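Local coordinates for protein broad specificity aminotransferase (Leishmania mexicana, PDB 4WB0) that probably transfers amino groups between amino acids such as aspartate and 2-oxo acids, using pyridoxal 5'-phosphate, and works as a homodimer, at residues 103-108 with 282-287; 248-253 with 273-278. All coordinates share one frame; numbering follows the deposited sequence.

Interaction 1. Residues 103-108 with 282-287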
ATOM      1  N   ASN B 103     -17.862   4.592  19.425  1.00 67.03           N
ATOM      2  CA  ASN B 103     -17.479   3.261  19.884  1.00 64.84           C
ATOM      3  C   ASN B 103     -16.860   2.397  18.795  1.00 55.28           C
ATOM      4  O   ASN B 103     -17.128   1.191  18.720  1.00 52.70           O
ATOM      5  CB  ASN B 103     -18.696   2.529  20.446  1.00 69.51           C
ATOM      6  CG  ASN B 103     -19.259   3.204  21.673  1.00 72.01           C
ATOM      7  OD1 ASN B 103     -18.827   2.936  22.796  1.00 72.28           O
ATOM      8  ND2 ASN B 103     -20.225   4.088  21.466  1.00 72.28           N
ATOM      9  N   LEU B 104     -16.055   2.992  17.930  1.00 48.37           N
ATOM     10  CA  LEU B 104     -15.341   2.182  16.984  1.00 43.58           C
ATOM     11  C   LEU B 104     -13.916   2.659  16.784  1.00 40.91           C
ATOM     12  O   LEU B 104     -13.558   3.800  17.085  1.00 40.96           O
ATOM     13  CB  LEU B 104     -16.082   2.145  15.651  1.00 44.49           C
ATOM     14  CG  LEU B 104     -16.193   3.411  14.813  1.00 44.90           C
ATOM     15  CD1 LEU B 104     -14.940   3.834  14.112  1.00 41.94           C
ATOM     16  CD2 LEU B 104     -17.310   3.174  13.775  1.00 48.17           C
ATOM     17  N   VAL B 105     -13.108   1.740  16.280  1.00 37.06           N
ATOM     18  CA  VAL B 105     -11.742   2.045  15.864  1.00 35.90           C
ATOM     19  C   VAL B 105     -11.662   1.852  14.358  1.00 32.70           C
ATOM     20  O   VAL B 105     -12.122   0.817  13.831  1.00 32.21           O
ATOM     21  CB  VAL B 105     -10.701   1.140  16.581  1.00 45.87           C
ATOM     22  CG1 VAL B 105      -9.269   1.558  16.225  1.00 40.22           C
ATOM     23  CG2 VAL B 105     -10.866   1.228  18.007  1.00 57.65           C
ATOM     24  N   ALA B 106     -11.063   2.815  13.653  1.00 29.82           N
ATOM     25  CA  ALA B 106     -10.972   2.727  12.214  1.00 29.85           C
ATOM     26  C   ALA B 106      -9.693   3.396  11.654  1.00 30.64           C
ATOM     27  O   ALA B 106      -9.215   4.422  12.191  1.00 32.14           O
ATOM     28  CB  ALA B 106     -12.217   3.346  11.544  1.00 31.26           C
ATOM     29  N   VAL B 107      -9.154   2.798  10.603  1.00 26.70           N
ATOM     30  CA  VAL B 107      -8.043   3.403   9.860  1.00 25.59           C
ATOM     31  C   VAL B 107      -8.293   3.408   8.371  1.00 27.38           C
ATOM     32  O   VAL B 107      -9.111   2.649   7.847  1.00 28.21           O
ATOM     33  CB  VAL B 107      -6.679   2.677  10.121  1.00 26.65           C
ATOM     34  CG1 VAL B 107      -6.331   2.695  11.581  1.00 25.29           C
ATOM     35  CG2 VAL B 107      -6.756   1.274   9.651  1.00 28.79           C
ATOM     36  N   GLN B 108      -7.525   4.252   7.674  1.00 22.97           N
ATOM     37  CA  GLN B 108      -7.532   4.274   6.242  1.00 21.31           C
ATOM     38  C   GLN B 108      -6.700   3.073   5.765  1.00 23.52           C
ATOM     39  O   GLN B 108      -5.720   2.728   6.403  1.00 26.39           O
ATOM     40  CB  GLN B 108      -6.940   5.610   5.753  1.00 20.44           C
ATOM     41  CG  GLN B 108      -6.854   5.727   4.210  1.00 20.35           C
ATOM     42  CD  GLN B 108      -6.273   7.068   3.799  1.00 19.76           C
ATOM     43  OE1 GLN B 108      -6.352   8.044   4.552  1.00 23.08           O
ATOM     44  NE2 GLN B 108      -5.675   7.112   2.641  1.00 22.03           N
ATOM     45  N   ALA B 282      -7.811   1.824  22.005  1.00 40.42           N
ATOM     46  CA  ALA B 282      -6.500   2.411  21.760  1.00 40.56           C
ATOM     47  C   ALA B 282      -5.440   1.326  21.582  1.00 39.24           C
ATOM     48  O   ALA B 282      -4.490   1.506  20.845  1.00 35.84           O
ATOM     49  CB  ALA B 282      -6.132   3.362  22.902  1.00 42.05           C
ATOM     50  N   ASP B 283      -5.587   0.208  22.291  1.00 40.55           N
ATOM     51  CA  ASP B 283      -4.703  -0.933  22.066  1.00 41.78           C
ATOM     52  C   ASP B 283      -4.883  -1.512  20.680  1.00 37.25           C
ATOM     53  O   ASP B 283      -3.906  -1.787  19.956  1.00 35.75           O
ATOM     54  CB  ASP B 283      -4.942  -2.012  23.103  1.00 44.99           C
ATOM     55  CG  ASP B 283      -4.485  -1.590  24.492  1.00 50.30           C
ATOM     56  OD1 ASP B 283      -3.713  -0.611  24.588  1.00 51.61           O
ATOM     57  OD2 ASP B 283      -4.900  -2.232  25.478  1.00 49.44           O
ATOM     58  N   VAL B 284      -6.131  -1.691  20.270  1.00 36.11           N
ATOM     59  CA  VAL B 284      -6.359  -2.186  18.913  1.00 31.39           C
ATOM     60  C   VAL B 284      -5.729  -1.241  17.910  1.00 30.81           C
ATOM     61  O   VAL B 284      -5.064  -1.685  16.956  1.00 28.56           O
ATOM     62  CB  VAL B 284      -7.861  -2.377  18.635  1.00 32.23           C
ATOM     63  CG1 VAL B 284      -8.102  -2.604  17.149  1.00 30.02           C
ATOM     64  CG2 VAL B 284      -8.384  -3.552  19.490  1.00 35.47           C
ATOM     65  N   LYS B 285      -5.893   0.058  18.149  1.00 30.11           N
ATOM     66  CA  LYS B 285      -5.353   1.061  17.251  1.00 33.51           C
ATOM     67  C   LYS B 285      -3.845   0.863  17.157  1.00 32.64           C
ATOM     68  O   LYS B 285      -3.258   0.959  16.078  1.00 31.18           O
ATOM     69  CB  LYS B 285      -5.686   2.460  17.751  1.00 37.74           C
ATOM     70  CG  LYS B 285      -5.041   3.584  16.978  1.00 43.79           C
ATOM     71  CD  LYS B 285      -5.802   3.949  15.783  1.00 48.00           C
ATOM     72  CE  LYS B 285      -5.439   5.362  15.348  1.00 49.76           C
ATOM     73  NZ  LYS B 285      -6.532   5.840  14.504  1.00 49.38           N
ATOM     74  N   SER B 286      -3.207   0.591  18.291  1.00 34.82           N
ATOM     75  CA  SER B 286      -1.764   0.592  18.291  1.00 34.85           C
ATOM     76  C   SER B 286      -1.252  -0.596  17.483  1.00 34.75           C
ATOM     77  O   SER B 286      -0.199  -0.499  16.888  1.00 31.84           O
ATOM     78  CB  SER B 286      -1.207   0.553  19.706  1.00 34.77           C
ATOM     79  OG  SER B 286      -1.392  -0.710  20.316  1.00 37.25           O
ATOM     80  N   VAL B 287      -2.002  -1.709  17.483  1.00 34.13           N
ATOM     81  CA  VAL B 287      -1.632  -2.873  16.671  1.00 34.26           C
ATOM     82  C   VAL B 287      -1.853  -2.557  15.181  1.00 31.47           C
ATOM     83  O   VAL B 287      -0.955  -2.833  14.351  1.00 30.52           O
ATOM     84  CB  VAL B 287      -2.408  -4.154  17.138  1.00 32.53           C
ATOM     85  CG1 VAL B 287      -2.152  -5.331  16.175  1.00 33.52           C
ATOM     86  CG2 VAL B 287      -2.049  -4.514  18.552  1.00 30.95           C
TER

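Interaction 2. Residues 248-253 with 273-278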
ATOM      1  N   GLY B 248     -25.471  -6.086  18.492  1.00 45.78           N
ATOM      2  CA  GLY B 248     -24.375  -6.126  19.455  1.00 46.00           C
ATOM      3  C   GLY B 248     -23.140  -6.891  18.987  1.00 45.35           C
ATOM      4  O   GLY B 248     -22.269  -7.244  19.781  1.00 45.84           O
ATOM      5  N   ILE B 249     -23.038  -7.153  17.690  1.00 43.52           N
ATOM      6  CA  ILE B 249     -21.937  -7.929  17.185  1.00 48.32           C
ATOM      7  C   ILE B 249     -20.722  -7.001  17.034  1.00 43.02           C
ATOM      8  O   ILE B 249     -20.868  -5.888  16.592  1.00 38.82           O
ATOM      9  CB  ILE B 249     -22.334  -8.592  15.868  1.00 61.07           C
ATOM     10  CG1 ILE B 249     -23.331  -9.714  16.182  1.00 59.02           C
ATOM     11  CG2 ILE B 249     -21.116  -9.139  15.144  1.00 73.47           C
ATOM     12  CD1 ILE B 249     -23.867 -10.417  15.013  1.00 53.46           C
ATOM     13  N   GLU B 250     -19.531  -7.461  17.415  1.00 44.27           N
ATOM     14  CA  GLU B 250     -18.315  -6.661  17.220  1.00 45.46           C
ATOM     15  C   GLU B 250     -17.788  -6.806  15.793  1.00 39.54           C
ATOM     16  O   GLU B 250     -16.910  -7.632  15.511  1.00 36.38           O
ATOM     17  CB  GLU B 250     -17.253  -7.062  18.238  1.00 53.24           C
ATOM     18  CG  GLU B 250     -17.608  -6.584  19.624  1.00 61.36           C
ATOM     19  CD  GLU B 250     -16.857  -7.307  20.714  1.00 66.32           C
ATOM     20  OE1 GLU B 250     -16.563  -8.521  20.554  1.00 65.33           O
ATOM     21  OE2 GLU B 250     -16.571  -6.645  21.739  1.00 70.07           O
ATOM     22  N   VAL B 251     -18.350  -5.996  14.892  1.00 36.34           N
ATOM     23  CA  VAL B 251     -18.183  -6.182  13.466  1.00 34.23           C
ATOM     24  C   VAL B 251     -16.806  -5.696  13.060  1.00 31.76           C
ATOM     25  O   VAL B 251     -16.489  -4.560  13.357  1.00 31.33           O
ATOM     26  CB  VAL B 251     -19.241  -5.393  12.652  1.00 38.85           C
ATOM     27  CG1 VAL B 251     -18.927  -5.434  11.193  1.00 43.42           C
ATOM     28  CG2 VAL B 251     -20.666  -5.960  12.867  1.00 36.10           C
ATOM     29  N   LEU B 252     -15.998  -6.555  12.431  1.00 31.01           N
ATOM     30  CA  LEU B 252     -14.790  -6.099  11.724  1.00 30.51           C
ATOM     31  C   LEU B 252     -15.209  -5.928  10.250  1.00 29.32           C
ATOM     32  O   LEU B 252     -15.859  -6.818   9.686  1.00 29.83           O
ATOM     33  CB  LEU B 252     -13.631  -7.104  11.882  1.00 31.34           C
ATOM     34  CG  LEU B 252     -12.290  -6.562  11.328  1.00 29.24           C
ATOM     35  CD1 LEU B 252     -11.801  -5.359  12.170  1.00 27.69           C
ATOM     36  CD2 LEU B 252     -11.288  -7.735  11.236  1.00 27.95           C
ATOM     37  N   LEU B 253     -14.926  -4.777   9.656  1.00 27.19           N
ATOM     38  CA  LEU B 253     -15.442  -4.435   8.301  1.00 27.28           C
ATOM     39  C   LEU B 253     -14.405  -3.761   7.374  1.00 25.03           C
ATOM     40  O   LEU B 253     -13.767  -2.761   7.737  1.00 24.62           O
ATOM     41  CB  LEU B 253     -16.670  -3.529   8.454  1.00 29.18           C
ATOM     42  CG  LEU B 253     -17.447  -3.310   7.139  1.00 31.32           C
ATOM     43  CD1 LEU B 253     -18.903  -3.215   7.489  1.00 35.73           C
ATOM     44  CD2 LEU B 253     -16.992  -2.047   6.434  1.00 31.37           C
ATOM     45  N   LEU B 273     -13.567  -1.542  13.412  1.00 28.88           N
ATOM     46  CA  LEU B 273     -13.994  -2.502  14.387  1.00 29.95           C
ATOM     47  C   LEU B 273     -14.919  -1.823  15.383  1.00 33.17           C
ATOM     48  O   LEU B 273     -14.561  -0.782  15.958  1.00 31.49           O
ATOM     49  CB  LEU B 273     -12.797  -3.083  15.168  1.00 30.28           C
ATOM     50  CG  LEU B 273     -13.160  -3.984  16.323  1.00 34.72           C
ATOM     51  CD1 LEU B 273     -13.738  -5.290  15.725  1.00 35.18           C
ATOM     52  CD2 LEU B 273     -11.947  -4.225  17.192  1.00 35.74           C
ATOM     53  N   LEU B 274     -16.088  -2.435  15.594  1.00 34.92           N
ATOM     54  CA  LEU B 274     -17.027  -1.974  16.605  1.00 38.36           C
ATOM     55  C   LEU B 274     -16.644  -2.599  17.929  1.00 40.56           C
ATOM     56  O   LEU B 274     -16.688  -3.819  18.078  1.00 41.14           O
ATOM     57  CB  LEU B 274     -18.461  -2.353  16.248  1.00 38.72           C
ATOM     58  CG  LEU B 274     -18.952  -1.786  14.928  1.00 41.08           C
ATOM     59  CD1 LEU B 274     -20.419  -2.194  14.744  1.00 43.53           C
ATOM     60  CD2 LEU B 274     -18.823  -0.274  14.897  1.00 42.05           C
ATOM     61  N   LEU B 275     -16.254  -1.775  18.879  1.00 42.23           N
ATOM     62  CA  LEU B 275     -15.735  -2.278  20.153  1.00 45.86           C
ATOM     63  C   LEU B 275     -16.013  -1.296  21.283  1.00 52.05           C
ATOM     64  O   LEU B 275     -15.547  -0.163  21.213  1.00 50.99           O
ATOM     65  CB  LEU B 275     -14.234  -2.503  20.047  1.00 46.08           C
ATOM     66  CG  LEU B 275     -13.548  -3.136  21.240  1.00 50.57           C
ATOM     67  CD1 LEU B 275     -14.120  -4.543  21.495  1.00 54.45           C
ATOM     68  CD2 LEU B 275     -12.007  -3.154  21.026  1.00 45.53           C
ATOM     69  N   LYS B 276     -16.729  -1.735  22.323  1.00 57.02           N
ATOM     70  CA  LYS B 276     -17.218  -0.828  23.383  1.00 61.47           C
ATOM     71  C   LYS B 276     -16.134  -0.139  24.248  1.00 60.48           C
ATOM     72  O   LYS B 276     -16.214   1.069  24.502  1.00 63.92           O
ATOM     73  CB  LYS B 276     -18.171  -1.597  24.321  1.00 63.67           C
ATOM     74  N   ASP B 277     -15.144  -0.883  24.729  1.00 56.29           N
ATOM     75  CA  ASP B 277     -14.263  -0.315  25.737  1.00 57.11           C
ATOM     76  C   ASP B 277     -13.263   0.590  25.091  1.00 53.89           C
ATOM     77  O   ASP B 277     -12.584   0.206  24.114  1.00 52.17           O
ATOM     78  CB  ASP B 277     -13.541  -1.394  26.544  1.00 64.24           C
ATOM     79  CG  ASP B 277     -12.497  -0.804  27.499  1.00 72.12           C
ATOM     80  OD1 ASP B 277     -12.870  -0.085  28.449  1.00 76.44           O
ATOM     81  OD2 ASP B 277     -11.292  -1.042  27.295  1.00 73.75           O
ATOM     82  N   LYS B 278     -13.143   1.794  25.631  1.00 55.15           N
ATOM     83  CA  LYS B 278     -12.288   2.810  25.010  1.00 58.82           C
ATOM     84  C   LYS B 278     -10.786   2.513  25.162  1.00 55.78           C
ATOM     85  O   LYS B 278      -9.998   2.794  24.255  1.00 50.70           O
ATOM     86  CB  LYS B 278     -12.593   4.183  25.606  1.00 65.75           C
ATOM     87  CG  LYS B 278     -11.851   5.332  24.927  1.00 67.92           C
ATOM     88  CD  LYS B 278     -11.771   6.546  25.853  1.00 69.97           C
ATOM     89  CE  LYS B 278     -10.751   7.576  25.364  1.00 66.99           C
ATOM     90  NZ  LYS B 278     -10.445   8.572  26.440  1.00 67.81           N
TER
HETATM   91  O   HOH W   1     -17.582  -4.493  22.594  1.00 42.10           O

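Interaction 1. Residues 103-108 with 282-287
V105 and K285 bring the strand 104-108 against the helix 282-287 in a helix-on-sheet contact. It lies at one of the two outermost strands, within this chain, of the large mixed sheet. The two axes run nearly parallel, 19° apart, and come within 8.6 Å of each other. No hydrogen bond crosses between the segments, so van der Waals contact carries the pairing.

V105 points toward the helix. Its CG1 stands anti to the backbone N (chi1 -175°) and rests 4.0 Å from K285 CB. The same methyl comes within 4.4 Å of V284 CG1, so this one branch meets two successive helix residues. V284 also packs on W15 of the neighbouring subunit, which places the helix between the sheet and the dimer partner.

This sheet is the seven-stranded core of the large domain in aminotransferases of this family, and 104-110 is an edge strand paired antiparallel with 268-274. The other side of the strand faces helix 84-95, where A106 packs on I87 and V91.

K285 lies across V105. Its chain bends at chi2 (84°) and slants across the strand, and its amine ends level with A106 and V107. NZ stops 3.8 Å from A106 O, too long for a hydrogen bond, and 4.3 Å from V107 CG1.

Interaction 2. Residues 248-253 with 273-278
E250 and L275 cross at an angle, with the carboxylate of one against a methyl of the other. E250 CG lies anti to the carbonyl carbon (chi1 -72°), and the chain then runs out extended. This brings OE2 within 3.2 Å of L275 CD1. A water bridges the same OE2 to K276 N, donating to the carboxylate and accepting from the amide. E250 is also held by the neighbouring subunit, through T11 at OE1 and T12 at OE2. E250 CB and CG both press on L274 O, which is buried and has no hydrogen-bond partner.

The segments meet at the open end of the beta hairpin of strands 252-256 and 268-274, in the mixed sheet of the large domain. L252 and L273 form an antiparallel non-hydrogen-bonded pair. Their side chains share one face of the sheet and lie aslant, L252 CD1 touching L273 CB at 3.9 Å. Next to this pair L274 N donates to V251 O at 3.1 Å, fairly straight at 161°. L273 CA adds a CA-H...O contact to the same oxygen. L274 points toward the opposing segment, and its CD1 meets V251 CB at 4.0 Å. Y95 of helix 84-95 touches both V251 and L274.

How the interactions relate
Both contacts involve the same mixed sheet, and their centres are about 10 Å apart. Strand 268-274 is the shared neighbour: it pairs with 104-110 on one side and 252-256 on the other. Backbone bonds link the contacts directly, with V105 O probably accepting from L273 N at 2.8 Å and N103 O from L275 N at 3.1 Å. Along the chain, both segments of interaction 2 fall between those of interaction 1. Strand 268-274 then leads into helix 278-293, which packs back on strand 104-110. W15 of the neighbouring subunit packs on residues of both contacts, so this edge of the sheet also forms part of the dimer interface.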